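Local structure of periplasmic binding protein component of an ABC type zinc uptake transporter (1PQ4) at residues K18-V24 with Q162-N166; H197-A201 with L265-L269. The protein binds zinc in the periplasm and probably delivers it to an ABC-type uptake transporter in the cell membrane. One frame throughout, in Å; residues are numbered along the deposited sequence.

Contact 1. Residues K18-V24 with Q162-N166; sequences KIGGDLV and QYEAN
Asn166 reaches across to the C-terminal end of helix 10-20 and donates from ND2 to Ile19 O at 2.8 Å. The N-H...O angle is 161°, and the acceptor lies in the amide plane of Asn166. At the carbonyl, the donor sits above the plane instead of in it. CG stands beside the backbone N of Asn166 (chi1 -66°), which turns the amide toward the helix end. The other end of the amide is also held: Gln162 NE2, one turn back, donates to Asn166 OD1 at 2.9 Å. The Gln162 chain bends at chi2 (65°) and brings NE2 above the carbonyl plane of that amide. Two waters extend the polar seam. One donates to Lys18 O and Asn166 O; the other donates to Gly20 O and accepts from Asn166 ND2. The Tyr163 ring edge faces Ile19 O and Gly20 CA. The apolar packing is Leu23 CD1 against Tyr163 CE2, at 4.0 Å. Leu23 CB packs 3.6 Å from Tyr163 OH, which bonds to Asp156. With an alanine in place of Asn166, Ile19 O would probably lose its side-chain donor, Gln162 NE2 its acceptor, and the second water one partner. The contact joins the end of helix 10-20 to the long helix 160-185. Ile19 O is met by a side-chain amide and Lys18 O by water, while Gly20 O, already bonded to Leu23 N, takes a water as well.

Contact 2. Residues H197-A201 with L265-L269; sequences HPSWA and LLDPL. With ZN (zinc ion), chain C.
Trp200 packs on Leu266 and Pro268. Leu266 CB lies 3.7 Å from Trp200 CZ2. Leu266 CD1 forms an off-centre CH-pi contact with the five-membered ring of Trp200, 4.3 Å from its centroid. Ser199 OG lies over the opposite face of the indole, toward its rim. CG of Trp200 stands beside its backbone N (chi1 -50°), and the six-membered ring reaches Asp267 and Pro268. There Trp200 CZ2 is 3.9 Å from Pro268 CA, and Asp267 O is near the ring edge. Pro268 also packs on the serine, with its CB 3.5 Å from Ser199 OG. No hydrogen bond links the two segments. The polar bonds are local or go to third parties. Asp267 OD1 accepts from Leu269 N at 2.9 Å, an Asx turn that shapes the chain around Pro268. Glu244 accepts from Trp200 NE1 and from His197 N. Metal binding is carried by His197, whose NE2 is 2.1 Å from the zinc ion. His37 and His133 also bind it, and water 3 is a further ligand, 2.3 Å from the zinc ion. Glu215 hydrogen-bonds His197 ND1, a second-shell bond that orients the imidazole and probably makes NE2 a stronger donor to the metal. The chemistry thus divides: apolar packing and Glu244 anchor segment 197-201, while His197 in the same segment presents its ring to zinc.

How the contacts relate
From the N terminus, helix 10-20 runs into the turn before strand 24-28, an edge strand of the four-stranded parallel sheet. Contact 1 closes a loop of 137 residues when the chain returns in helix 160-185. That loop holds strands 54-57 and 78-81, zinc ligands His37 and His133, and helix 138-155. The long helix then leads to strand 192-195. Contact 2 opens just after it and closes 63 residues later, at residues 265-269. The two loops follow in series and neither nest nor cross. The centres of contacts 1 and 2 lie about 28 Å apart. Contact 1 ties the N-terminal sheet region to the long helix; contact 2 joins the loop after strand 192-195 to residues 266-268, beside the metal.

Contact 1. Residues K18-V24 with Q162-N166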
loop_
_atom_site.group_PDB
_atom_site.type_symbol
_atom_site.label_atom_id
_atom_site.label_comp_id
_atom_site.label_asym_id
_atom_site.label_seq_id
_atom_site.Cartn_x
_atom_site.Cartn_y
_atom_site.Cartn_z
ATOM N N LYS A 18 -4.731 10.002 11.300
ATOM C CA LYS A 18 -6.200 10.080 11.329
ATOM C C LYS A 18 -6.765 9.494 12.635
ATOM O O LYS A 18 -7.715 10.006 13.223
ATOM C CB LYS A 18 -6.774 9.275 10.153
ATOM C CG LYS A 18 -6.631 9.997 8.812
ATOM C CD LYS A 18 -7.676 11.151 8.757
ATOM C CE LYS A 18 -7.437 12.120 7.572
ATOM N NZ LYS A 18 -8.653 12.981 7.358
ATOM N N ILE A 19 -6.151 8.416 13.085
ATOM C CA ILE A 19 -6.659 7.728 14.284
ATOM C C ILE A 19 -6.169 8.361 15.568
ATOM O O ILE A 19 -6.921 8.533 16.534
ATOM C CB ILE A 19 -6.221 6.259 14.220
ATOM C CG1 ILE A 19 -6.976 5.555 13.100
ATOM C CG2 ILE A 19 -6.418 5.554 15.615
ATOM C CD1 ILE A 19 -6.417 4.191 12.717
ATOM N N GLY A 20 -4.908 8.772 15.570
ATOM C CA GLY A 20 -4.307 9.318 16.788
ATOM C C GLY A 20 -4.195 10.818 16.915
ATOM O O GLY A 20 -4.201 11.345 18.034
ATOM N N GLY A 21 -4.055 11.511 15.784
ATOM C CA GLY A 21 -3.918 12.962 15.834
ATOM C C GLY A 21 -2.744 13.344 16.727
ATOM O O GLY A 21 -1.704 12.720 16.658
ATOM N N ASP A 22 -2.922 14.356 17.575
ATOM C CA ASP A 22 -1.862 14.841 18.455
ATOM C C ASP A 22 -1.465 13.896 19.572
ATOM O O ASP A 22 -0.493 14.155 20.282
ATOM C CB ASP A 22 -2.265 16.174 19.100
ATOM C CG ASP A 22 -2.338 17.287 18.115
ATOM O OD1 ASP A 22 -1.699 17.170 17.040
ATOM O OD2 ASP A 22 -3.033 18.287 18.423
ATOM N N LEU A 23 -2.224 12.824 19.774
ATOM C CA LEU A 23 -1.875 11.863 20.821
ATOM C C LEU A 23 -0.724 10.932 20.445
ATOM O O LEU A 23 -0.257 10.178 21.283
ATOM C CB LEU A 23 -3.088 10.996 21.158
ATOM C CG LEU A 23 -4.253 11.899 21.605
ATOM C CD1 LEU A 23 -5.521 11.078 21.742
ATOM C CD2 LEU A 23 -3.871 12.533 22.958
ATOM N N VAL A 24 -0.320 10.939 19.177
ATOM C CA VAL A 24 0.773 10.075 18.737
ATOM C C VAL A 24 1.793 10.917 17.936
ATOM O O VAL A 24 1.482 11.980 17.418
ATOM C CB VAL A 24 0.271 8.888 17.817
ATOM C CG1 VAL A 24 -0.764 7.970 18.605
ATOM C CG2 VAL A 24 -0.395 9.412 16.552
ATOM N N GLN A 162 -11.259 9.434 22.652
ATOM C CA GLN A 162 -10.791 10.201 21.497
ATOM C C GLN A 162 -10.382 9.251 20.365
ATOM O O GLN A 162 -10.696 9.505 19.211
ATOM C CB GLN A 162 -9.624 11.131 21.881
ATOM C CG GLN A 162 -9.275 12.134 20.799
ATOM C CD GLN A 162 -10.428 13.126 20.549
ATOM O OE1 GLN A 162 -10.820 13.868 21.467
ATOM N NE2 GLN A 162 -10.981 13.137 19.322
ATOM N N TYR A 163 -9.700 8.155 20.682
ATOM C CA TYR A 163 -9.336 7.216 19.604
ATOM C C TYR A 163 -10.576 6.655 18.928
ATOM O O TYR A 163 -10.571 6.409 17.710
ATOM C CB TYR A 163 -8.530 6.028 20.138
ATOM C CG TYR A 163 -7.149 6.389 20.649
ATOM C CD1 TYR A 163 -6.803 6.163 21.986
ATOM C CD2 TYR A 163 -6.214 7.023 19.816
ATOM C CE1 TYR A 163 -5.581 6.562 22.495
ATOM C CE2 TYR A 163 -4.988 7.429 20.315
ATOM C CZ TYR A 163 -4.673 7.194 21.664
ATOM O OH TYR A 163 -3.450 7.560 22.181
ATOM N N GLU A 164 -11.629 6.385 19.714
ATOM C CA GLU A 164 -12.878 5.854 19.156
ATOM C C GLU A 164 -13.570 6.860 18.276
ATOM O O GLU A 164 -14.095 6.512 17.220
ATOM C CB GLU A 164 -13.887 5.497 20.265
ATOM C CG GLU A 164 -13.273 4.762 21.379
ATOM C CD GLU A 164 -13.817 3.393 21.483
ATOM O OE1 GLU A 164 -13.391 2.539 20.673
ATOM O OE2 GLU A 164 -14.683 3.187 22.362
ATOM N N ALA A 165 -13.639 8.102 18.737
ATOM C CA ALA A 165 -14.287 9.120 17.911
ATOM C C ALA A 165 -13.432 9.330 16.635
ATOM O O ALA A 165 -13.978 9.474 15.501
ATOM C CB ALA A 165 -14.397 10.456 18.696
ATOM N N ASN A 166 -12.107 9.389 16.812
ATOM C CA ASN A 166 -11.247 9.585 15.610
ATOM C C ASN A 166 -11.420 8.396 14.662
ATOM O O ASN A 166 -11.428 8.566 13.456
ATOM C CB ASN A 166 -9.748 9.695 15.940
ATOM C CG ASN A 166 -9.397 10.924 16.732
ATOM O OD1 ASN A 166 -10.171 11.879 16.842
ATOM N ND2 ASN A 166 -8.199 10.924 17.278
HETATM O O HOH W 1 -10.130 10.651 12.123
HETATM O O HOH W 2 -6.647 13.060 18.606
#

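Contact 2. Residues H197-A201 with L265-L269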
loop_
_atom_site.group_PDB
_atom_site.type_symbol
_atom_site.label_atom_id
_atom_site.label_comp_id
_atom_site.label_asym_id
_atom_site.label_seq_id
_atom_site.Cartn_x
_atom_site.Cartn_y
_atom_site.Cartn_z
ATOM N N HIS A 197 5.088 -3.153 -11.009
ATOM C CA HIS A 197 5.071 -3.960 -9.765
ATOM C C HIS A 197 3.611 -4.140 -9.330
ATOM O O HIS A 197 2.871 -3.160 -9.192
ATOM C CB HIS A 197 5.880 -3.217 -8.721
ATOM C CG HIS A 197 5.821 -3.840 -7.371
ATOM N ND1 HIS A 197 6.497 -5.002 -7.058
ATOM C CD2 HIS A 197 5.168 -3.463 -6.242
ATOM C CE1 HIS A 197 6.274 -5.313 -5.795
ATOM N NE2 HIS A 197 5.467 -4.401 -5.279
ATOM N N PRO A 198 3.188 -5.400 -9.103
ATOM C CA PRO A 198 1.809 -5.688 -8.720
ATOM C C PRO A 198 1.469 -5.344 -7.297
ATOM O O PRO A 198 1.386 -6.198 -6.427
ATOM C CB PRO A 198 1.666 -7.187 -9.042
ATOM C CG PRO A 198 3.020 -7.730 -8.668
ATOM C CD PRO A 198 4.003 -6.632 -9.144
ATOM N N SER A 199 1.286 -4.082 -7.020
ATOM C CA SER A 199 0.891 -3.782 -5.661
ATOM C C SER A 199 -0.596 -3.477 -5.595
ATOM O O SER A 199 -1.102 -3.083 -4.539
ATOM C CB SER A 199 1.686 -2.580 -5.173
ATOM O OG SER A 199 1.680 -1.598 -6.146
ATOM N N TRP A 200 -1.312 -3.663 -6.703
ATOM C CA TRP A 200 -2.713 -3.236 -6.723
ATOM C C TRP A 200 -3.764 -4.349 -6.777
ATOM O O TRP A 200 -4.901 -4.091 -7.193
ATOM C CB TRP A 200 -2.944 -2.269 -7.925
ATOM C CG TRP A 200 -1.937 -1.141 -7.992
ATOM C CD1 TRP A 200 -0.731 -1.136 -8.657
ATOM C CD2 TRP A 200 -2.004 0.086 -7.270
ATOM N NE1 TRP A 200 -0.039 0.027 -8.377
ATOM C CE2 TRP A 200 -0.800 0.793 -7.524
ATOM C CE3 TRP A 200 -2.966 0.663 -6.426
ATOM C CZ2 TRP A 200 -0.535 2.037 -6.958
ATOM C CZ3 TRP A 200 -2.703 1.910 -5.864
ATOM C CH2 TRP A 200 -1.488 2.583 -6.131
ATOM N N ALA A 201 -3.419 -5.570 -6.353
ATOM C CA ALA A 201 -4.408 -6.659 -6.456
ATOM C C ALA A 201 -5.664 -6.416 -5.586
ATOM O O ALA A 201 -6.767 -6.726 -5.984
ATOM C CB ALA A 201 -3.739 -8.010 -6.062
ATOM N N LEU A 265 3.099 7.318 -13.737
ATOM C CA LEU A 265 3.584 6.763 -12.487
ATOM C C LEU A 265 2.453 6.556 -11.511
ATOM O O LEU A 265 1.531 7.372 -11.429
ATOM C CB LEU A 265 4.576 7.697 -11.815
ATOM C CG LEU A 265 5.958 7.830 -12.456
ATOM C CD1 LEU A 265 6.891 8.622 -11.540
ATOM C CD2 LEU A 265 6.506 6.444 -12.705
ATOM N N LEU A 266 2.494 5.445 -10.786
ATOM C CA LEU A 266 1.493 5.229 -9.726
ATOM C C LEU A 266 2.417 5.100 -8.512
ATOM O O LEU A 266 3.537 4.563 -8.628
ATOM C CB LEU A 266 0.691 3.942 -9.942
ATOM C CG LEU A 266 -0.183 3.881 -11.182
ATOM C CD1 LEU A 266 -1.018 2.579 -11.176
ATOM C CD2 LEU A 266 -1.112 5.095 -11.216
ATOM N N ASP A 267 2.027 5.644 -7.378
ATOM C CA ASP A 267 2.893 5.561 -6.207
ATOM C C ASP A 267 2.168 4.756 -5.117
ATOM O O ASP A 267 1.286 5.283 -4.431
ATOM C CB ASP A 267 3.173 6.948 -5.654
ATOM C CG ASP A 267 4.191 6.916 -4.554
ATOM O OD1 ASP A 267 4.552 5.789 -4.090
ATOM O OD2 ASP A 267 4.624 8.019 -4.144
ATOM N N PRO A 268 2.502 3.482 -4.970
ATOM C CA PRO A 268 1.812 2.708 -3.913
ATOM C C PRO A 268 2.195 3.143 -2.486
ATOM O O PRO A 268 1.502 2.789 -1.527
ATOM C CB PRO A 268 2.223 1.266 -4.222
ATOM C CG PRO A 268 3.635 1.438 -4.735
ATOM C CD PRO A 268 3.471 2.650 -5.708
ATOM N N LEU A 269 3.271 3.936 -2.337
ATOM C CA LEU A 269 3.738 4.349 -1.008
ATOM C C LEU A 269 3.513 5.811 -0.666
ATOM O O LEU A 269 4.105 6.331 0.288
ATOM C CB LEU A 269 5.251 4.054 -0.798
ATOM C CG LEU A 269 5.691 2.602 -1.006
ATOM C CD1 LEU A 269 7.190 2.445 -0.587
ATOM C CD2 LEU A 269 4.809 1.681 -0.145
HETATM ZN ZN ZN C . 4.968 -4.111 -3.303
HETATM O O HOH W 3 4.759 -1.903 -2.776
#